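Local coordinates for protein pyocin S5 (Pseudomonas aeruginosa PAO1, PDB 6THK) that probably kills sensitive bacteria by forming a channel that depolarises the cytoplasmic membrane, as expected of a pore-forming bacteriocin imported into Pseudomonas aeruginosa, at residues 209-214 / 285-290; 332-335 / 341-344. The protein carries 1 engineered substitution. All blocks are in the same frame, centred on the assembly; numbering follows the deposited sequence.

Contact 1 of 2, residues 209-214 / 285-290. With ZN (zinc ion), chain G.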
ATOM      1  N   THR A 209      -1.163   3.778 -20.162  1.00 70.98           N
ATOM      2  CA  THR A 209       0.160   3.771 -19.553  1.00 71.22           C
ATOM      3  C   THR A 209       0.063   3.815 -18.031  1.00 75.73           C
ATOM      4  O   THR A 209       0.788   3.116 -17.332  1.00 76.22           O
ATOM      5  CB  THR A 209       1.041   4.924 -20.090  1.00 80.73           C
ATOM      6  OG1 THR A 209       1.246   5.918 -19.079  1.00 81.33           O
ATOM      7  CG2 THR A 209       0.393   5.577 -21.299  1.00 81.02           C
ATOM      8  N   ARG A 210      -0.813   4.674 -17.530  1.00 71.07           N
ATOM      9  CA  ARG A 210      -1.051   4.804 -16.103  1.00 70.28           C
ATOM     10  C   ARG A 210      -1.659   3.535 -15.522  1.00 74.32           C
ATOM     11  O   ARG A 210      -1.344   3.139 -14.412  1.00 74.60           O
ATOM     12  CB  ARG A 210      -1.927   6.014 -15.818  1.00 69.37           C
ATOM     13  CG  ARG A 210      -1.139   7.304 -15.709  1.00 78.22           C
ATOM     14  CD  ARG A 210      -1.887   8.469 -16.325  1.00 90.28           C
ATOM     15  NE  ARG A 210      -0.978   9.515 -16.777  1.00103.23           N
ATOM     16  CZ  ARG A 210      -1.205  10.813 -16.620  1.00122.52           C
ATOM     17  NH1 ARG A 210      -2.313  11.218 -16.018  1.00114.80           N
ATOM     18  NH2 ARG A 210      -0.331  11.705 -17.061  1.00108.00           N
ATOM     19  N   LYS A 211      -2.545   2.910 -16.281  1.00 71.01           N
ATOM     20  CA  LYS A 211      -3.211   1.688 -15.864  1.00 71.26           C
ATOM     21  C   LYS A 211      -2.210   0.562 -15.643  1.00 78.90           C
ATOM     22  O   LYS A 211      -2.347  -0.232 -14.727  1.00 78.11           O
ATOM     23  CB  LYS A 211      -4.201   1.266 -16.942  1.00 72.50           C
ATOM     24  CG  LYS A 211      -5.424   0.533 -16.436  1.00 77.27           C
ATOM     25  CD  LYS A 211      -6.599   0.743 -17.372  1.00 83.62           C
ATOM     26  CE  LYS A 211      -6.918  -0.528 -18.134  1.00 93.86           C
ATOM     27  NZ  LYS A 211      -7.500  -0.246 -19.472  1.00 99.54           N
ATOM     28  N   ALA A 212      -1.235   0.477 -16.534  1.00 79.35           N
ATOM     29  CA  ALA A 212      -0.164  -0.516 -16.491  1.00 80.82           C
ATOM     30  C   ALA A 212       0.772  -0.378 -15.294  1.00 87.70           C
ATOM     31  O   ALA A 212       1.251  -1.360 -14.743  1.00 88.16           O
ATOM     32  CB  ALA A 212       0.635  -0.472 -17.780  1.00 81.61           C
ATOM     33  N   ASN A 213       1.026   0.861 -14.912  1.00 85.28           N
ATOM     34  CA  ASN A 213       1.960   1.215 -13.854  1.00 85.80           C
ATOM     35  C   ASN A 213       1.313   1.311 -12.472  1.00 91.31           C
ATOM     36  O   ASN A 213       1.903   1.831 -11.531  1.00 91.92           O
ATOM     37  CB  ASN A 213       2.616   2.546 -14.224  1.00 87.24           C
ATOM     38  CG  ASN A 213       3.658   2.987 -13.228  1.00118.08           C
ATOM     39  OD1 ASN A 213       4.233   2.169 -12.516  1.00115.79           O
ATOM     40  ND2 ASN A 213       3.907   4.285 -13.169  1.00111.02           N
ATOM     41  N   LEU A 214       0.180   0.657 -12.338  1.00 87.50           N
ATOM     42  CA  LEU A 214      -0.584   0.660 -11.106  1.00 86.93           C
ATOM     43  C   LEU A 214       0.099   0.254  -9.826  1.00 89.16           C
ATOM     44  O   LEU A 214       0.157   1.044  -8.915  1.00 89.10           O
ATOM     45  CB  LEU A 214      -1.811  -0.206 -11.267  1.00 87.09           C
ATOM     46  CG  LEU A 214      -2.645  -0.377 -10.022  1.00 91.55           C
ATOM     47  CD1 LEU A 214      -3.875   0.473 -10.220  1.00 91.64           C
ATOM     48  CD2 LEU A 214      -3.021  -1.835  -9.911  1.00 92.95           C
ATOM     49  N   LEU A 285      -8.996   5.252 -10.147  1.00 53.27           N
ATOM     50  CA  LEU A 285      -9.226   5.334  -8.705  1.00 52.30           C
ATOM     51  C   LEU A 285      -9.709   3.997  -8.125  1.00 59.17           C
ATOM     52  O   LEU A 285      -9.219   3.586  -7.071  1.00 60.39           O
ATOM     53  CB  LEU A 285     -10.216   6.465  -8.353  1.00 51.60           C
ATOM     54  CG  LEU A 285      -9.689   7.903  -8.287  1.00 55.19           C
ATOM     55  CD1 LEU A 285     -10.780   8.852  -7.867  1.00 55.18           C
ATOM     56  CD2 LEU A 285      -8.547   8.041  -7.303  1.00 56.20           C
ATOM     57  N   VAL A 286     -10.646   3.308  -8.809  1.00 56.15           N
ATOM     58  CA  VAL A 286     -11.171   2.011  -8.347  1.00 56.01           C
ATOM     59  C   VAL A 286     -10.046   0.980  -8.311  1.00 58.36           C
ATOM     60  O   VAL A 286      -9.923   0.250  -7.330  1.00 58.74           O
ATOM     61  CB  VAL A 286     -12.444   1.531  -9.115  1.00 60.61           C
ATOM     62  CG1 VAL A 286     -12.357   1.805 -10.603  1.00 60.62           C
ATOM     63  CG2 VAL A 286     -12.764   0.061  -8.852  1.00 60.54           C
ATOM     64  N   ASP A 287      -9.187   0.990  -9.341  1.00 53.46           N
ATOM     65  CA  ASP A 287      -8.026   0.122  -9.479  1.00 52.47           C
ATOM     66  C   ASP A 287      -7.051   0.318  -8.310  1.00 54.98           C
ATOM     67  O   ASP A 287      -6.594  -0.659  -7.723  1.00 54.46           O
ATOM     68  CB  ASP A 287      -7.351   0.381 -10.835  1.00 54.68           C
ATOM     69  CG  ASP A 287      -8.148  -0.070 -12.056  1.00 72.88           C
ATOM     70  OD1 ASP A 287      -9.331  -0.454 -11.894  1.00 74.09           O
ATOM     71  OD2 ASP A 287      -7.598  -0.007 -13.182  1.00 83.17           O
ATOM     72  N   GLU A 288      -6.793   1.580  -7.937  1.00 50.84           N
ATOM     73  CA  GLU A 288      -5.940   1.957  -6.810  1.00 49.52           C
ATOM     74  C   GLU A 288      -6.521   1.527  -5.499  1.00 54.18           C
ATOM     75  O   GLU A 288      -5.790   0.976  -4.684  1.00 55.53           O
ATOM     76  CB  GLU A 288      -5.722   3.469  -6.777  1.00 50.03           C
ATOM     77  CG  GLU A 288      -4.711   3.914  -7.819  1.00 51.70           C
ATOM     78  CD  GLU A 288      -4.330   5.374  -7.807  1.00 61.44           C
ATOM     79  OE1 GLU A 288      -4.878   6.126  -6.976  1.00 59.60           O
ATOM     80  OE2 GLU A 288      -3.487   5.774  -8.638  1.00 66.49           O
ATOM     81  N   ILE A 289      -7.830   1.776  -5.281  1.00 49.80           N
ATOM     82  CA  ILE A 289      -8.528   1.392  -4.044  1.00 48.35           C
ATOM     83  C   ILE A 289      -8.464  -0.116  -3.834  1.00 51.84           C
ATOM     84  O   ILE A 289      -8.200  -0.560  -2.718  1.00 52.84           O
ATOM     85  CB  ILE A 289      -9.984   1.938  -3.996  1.00 50.80           C
ATOM     86  CG1 ILE A 289      -9.985   3.462  -3.773  1.00 50.98           C
ATOM     87  CG2 ILE A 289     -10.806   1.243  -2.895  1.00 50.78           C
ATOM     88  CD1 ILE A 289     -11.113   4.228  -4.440  1.00 58.57           C
ATOM     89  N   ALA A 290      -8.682  -0.894  -4.905  1.00 46.88           N
ATOM     90  CA  ALA A 290      -8.631  -2.343  -4.859  1.00 46.76           C
ATOM     91  C   ALA A 290      -7.206  -2.833  -4.544  1.00 51.23           C
ATOM     92  O   ALA A 290      -7.053  -3.799  -3.798  1.00 51.93           O
ATOM     93  CB  ALA A 290      -9.133  -2.929  -6.170  1.00 47.55           C
TER
HETATM   94 ZN    ZN G 606      -2.446   7.608  -8.228  1.00 62.26          ZN

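Contact 2 of 2, residues 332-335 / 341-344. With ZN (zinc ion), chain J.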
ATOM      1  N   LYS A 332      10.511 -25.176  50.197  1.00 42.43           N
ATOM      2  CA  LYS A 332       9.545 -25.012  51.271  1.00 42.71           C
ATOM      3  C   LYS A 332       8.856 -26.326  51.595  1.00 50.31           C
ATOM      4  O   LYS A 332       8.717 -26.687  52.750  1.00 51.41           O
ATOM      5  CB  LYS A 332       8.488 -23.984  50.883  1.00 45.10           C
ATOM      6  CG  LYS A 332       8.941 -22.540  50.957  1.00 53.91           C
ATOM      7  CD  LYS A 332       7.835 -21.610  50.496  1.00 65.72           C
ATOM      8  CE  LYS A 332       8.396 -20.392  49.787  1.00 78.84           C
ATOM      9  NZ  LYS A 332       7.832 -20.222  48.420  1.00 87.55           N
ATOM     10  N   GLU A 333       8.455 -27.050  50.556  1.00 48.00           N
ATOM     11  CA  GLU A 333       7.788 -28.339  50.707  1.00 47.64           C
ATOM     12  C   GLU A 333       8.711 -29.362  51.346  1.00 48.62           C
ATOM     13  O   GLU A 333       8.276 -30.206  52.113  1.00 49.25           O
ATOM     14  CB  GLU A 333       7.236 -28.843  49.382  1.00 49.69           C
ATOM     15  CG  GLU A 333       6.395 -30.099  49.514  1.00 66.12           C
ATOM     16  CD  GLU A 333       5.107 -29.879  50.281  1.00 97.24           C
ATOM     17  OE1 GLU A 333       4.402 -28.895  49.994  1.00 90.17           O
ATOM     18  OE2 GLU A 333       4.796 -30.697  51.165  1.00 98.42           O
ATOM     19  N   VAL A 334       9.988 -29.307  50.985  1.00 42.13           N
ATOM     20  CA  VAL A 334      10.990 -30.182  51.556  1.00 40.30           C
ATOM     21  C   VAL A 334      11.123 -29.904  53.051  1.00 47.79           C
ATOM     22  O   VAL A 334      11.296 -30.820  53.836  1.00 47.27           O
ATOM     23  CB  VAL A 334      12.347 -30.026  50.861  1.00 42.99           C
ATOM     24  CG1 VAL A 334      13.454 -30.554  51.750  1.00 43.33           C
ATOM     25  CG2 VAL A 334      12.340 -30.754  49.530  1.00 41.77           C
ATOM     26  N   THR A 335      11.074 -28.632  53.437  1.00 46.68           N
ATOM     27  CA  THR A 335      11.130 -28.261  54.839  1.00 46.54           C
ATOM     28  C   THR A 335       9.914 -28.821  55.556  1.00 52.59           C
ATOM     29  O   THR A 335      10.023 -29.368  56.637  1.00 53.03           O
ATOM     30  CB  THR A 335      11.103 -26.737  55.030  1.00 48.30           C
ATOM     31  OG1 THR A 335      12.341 -26.167  54.615  1.00 44.85           O
ATOM     32  CG2 THR A 335      10.885 -26.398  56.481  1.00 45.71           C
ATOM     33  N   ARG A 341      17.059 -28.831  57.957  1.00 41.86           N
ATOM     34  CA  ARG A 341      18.383 -29.340  57.579  1.00 41.56           C
ATOM     35  C   ARG A 341      18.442 -30.028  56.188  1.00 45.75           C
ATOM     36  O   ARG A 341      19.456 -29.883  55.493  1.00 46.15           O
ATOM     37  CB  ARG A 341      18.933 -30.274  58.667  1.00 40.29           C
ATOM     38  CG  ARG A 341      20.434 -30.514  58.538  1.00 43.82           C
ATOM     39  CD  ARG A 341      20.971 -31.503  59.531  1.00 48.72           C
ATOM     40  NE  ARG A 341      22.330 -31.869  59.152  1.00 64.44           N
ATOM     41  CZ  ARG A 341      23.123 -32.670  59.853  1.00 84.46           C
ATOM     42  NH1 ARG A 341      22.692 -33.197  60.998  1.00 81.99           N
ATOM     43  NH2 ARG A 341      24.350 -32.945  59.428  1.00 65.04           N
ATOM     44  N   THR A 342      17.388 -30.799  55.808  1.00 40.22           N
ATOM     45  CA  THR A 342      17.342 -31.472  54.504  1.00 38.84           C
ATOM     46  C   THR A 342      17.194 -30.435  53.390  1.00 42.39           C
ATOM     47  O   THR A 342      17.925 -30.490  52.397  1.00 40.87           O
ATOM     48  CB  THR A 342      16.296 -32.599  54.482  1.00 44.87           C
ATOM     49  OG1 THR A 342      16.533 -33.465  55.603  1.00 45.97           O
ATOM     50  CG2 THR A 342      16.377 -33.437  53.200  1.00 43.48           C
ATOM     51  N   SER A 343      16.301 -29.447  53.604  1.00 39.83           N
ATOM     52  CA  SER A 343      16.053 -28.331  52.684  1.00 39.55           C
ATOM     53  C   SER A 343      17.277 -27.436  52.483  1.00 44.24           C
ATOM     54  O   SER A 343      17.521 -26.950  51.369  1.00 43.37           O
ATOM     55  CB  SER A 343      14.887 -27.492  53.174  1.00 41.07           C
ATOM     56  OG  SER A 343      14.384 -26.786  52.059  1.00 46.51           O
ATOM     57  N   GLU A 344      18.024 -27.200  53.565  1.00 40.98           N
ATOM     58  CA  GLU A 344      19.256 -26.421  53.525  1.00 41.73           C
ATOM     59  C   GLU A 344      20.296 -27.236  52.735  1.00 45.37           C
ATOM     60  O   GLU A 344      21.044 -26.670  51.956  1.00 45.43           O
ATOM     61  CB  GLU A 344      19.736 -26.112  54.968  1.00 43.60           C
ATOM     62  CG  GLU A 344      21.057 -25.354  55.088  1.00 62.61           C
ATOM     63  CD  GLU A 344      21.207 -24.024  54.357  1.00 97.09           C
ATOM     64  OE1 GLU A 344      20.207 -23.275  54.236  1.00 99.75           O
ATOM     65  OE2 GLU A 344      22.349 -23.715  53.940  1.00 92.60           O
TER
HETATM   66 ZN    ZN J 609       2.979 -28.115  51.640  1.00123.93          ZN

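Contact 1 of 2, residues 209-214 / 285-290
A single leucine methyl carries most of this contact between segments 209-214 and 285-290, which exchange no hydrogen bond: CD1 of L214 lies 3.5 Å from CB of D287, on helix 272-338. The same methyl stands 3.7 Å from the carbonyl C of D287 and 3.9 Å from the backbone N of E288, so it rests against the helix backbone as much as against side chains. L214 can do this because its CG is anti to the backbone N (chi1 176°), which carries the branched end toward helix 272-338 to meet the D287 side chain at about a right angle. L214 opens helix 214-227, immediately after the chain leaves helical geometry at N213. K211, near the end of helix 157-212, adds a looser touch, its CG 4.0 Å from D287 OD2; its NZ remains 6.3 Å from that oxygen, opposite charges near each other without a salt bridge. E288 turns its polar end to zinc, which OE2 binds at 2.1 Å while OE1 stays 3.1 Å from the metal. E221, on helix 214-227, supplies a second zinc ligand, and K255 forms a salt bridge with E288 OE1. The example illustrates how apolar packing and a metal site can tie the same two helices: zinc and lysine together probably offset the negative charge of E221 and E288.

Contact 2 of 2, residues 332-335 / 341-344
V334 and S343 make the tight part of this helix-helix contact, where CG1 of V334 sits 3.5 Å from CA of S343 and 3.6 Å from its backbone N. With CG1 anti to the backbone N (chi1 160°), the valine directs this methyl at the main chain of helix 340-353, a close approach consistent with the small size of the serine side chain. The same CG1 is 4.4 Å from CG2 of T342, a residue that also packs on I469, F472 and M476 of helix 468-481. T335 adds a partly exposed flank, its OG1 lying 3.2 Å from CB of S343. Looser and more open is the other side of helix 272-338, where K332 and E333 point away from the contact. There OE1 of E333 binds zinc at 2.3 Å, and E336 is the second protein ligand of this zinc. The hydroxyl of S343 is hydrogen-bonded to the carbonyl O of Y331, one residue before segment 332-335, which also receives a weak bond from T335 OG1. One backbone oxygen thus serves hydroxyls from both helices, an instance of how helix packing can satisfy a buried hydroxyl, while the zinc-binding carboxylate of E333 lies on the exposed face.

How the contacts relate
Helix 272-338 is the element common to both contacts, which follow one another along the chain: both segments of contact 1 precede those of contact 2. They lie about 74 Å apart between centres and about 57 Å between nearest atoms, so neither touches the other. Contact 1, centred about 12 Å from the centre of the chain, joins segments 71 residues apart within the elongated helical region, both in predicted coiled coil. Contact 2, centred about 62 Å from that point, is instead local, pairing the end region of the long helix with the next helix inside the pore-forming domain. As a worked example of modular architecture, one continuous helix links the middle of this elongated toxin to its probable channel-forming end.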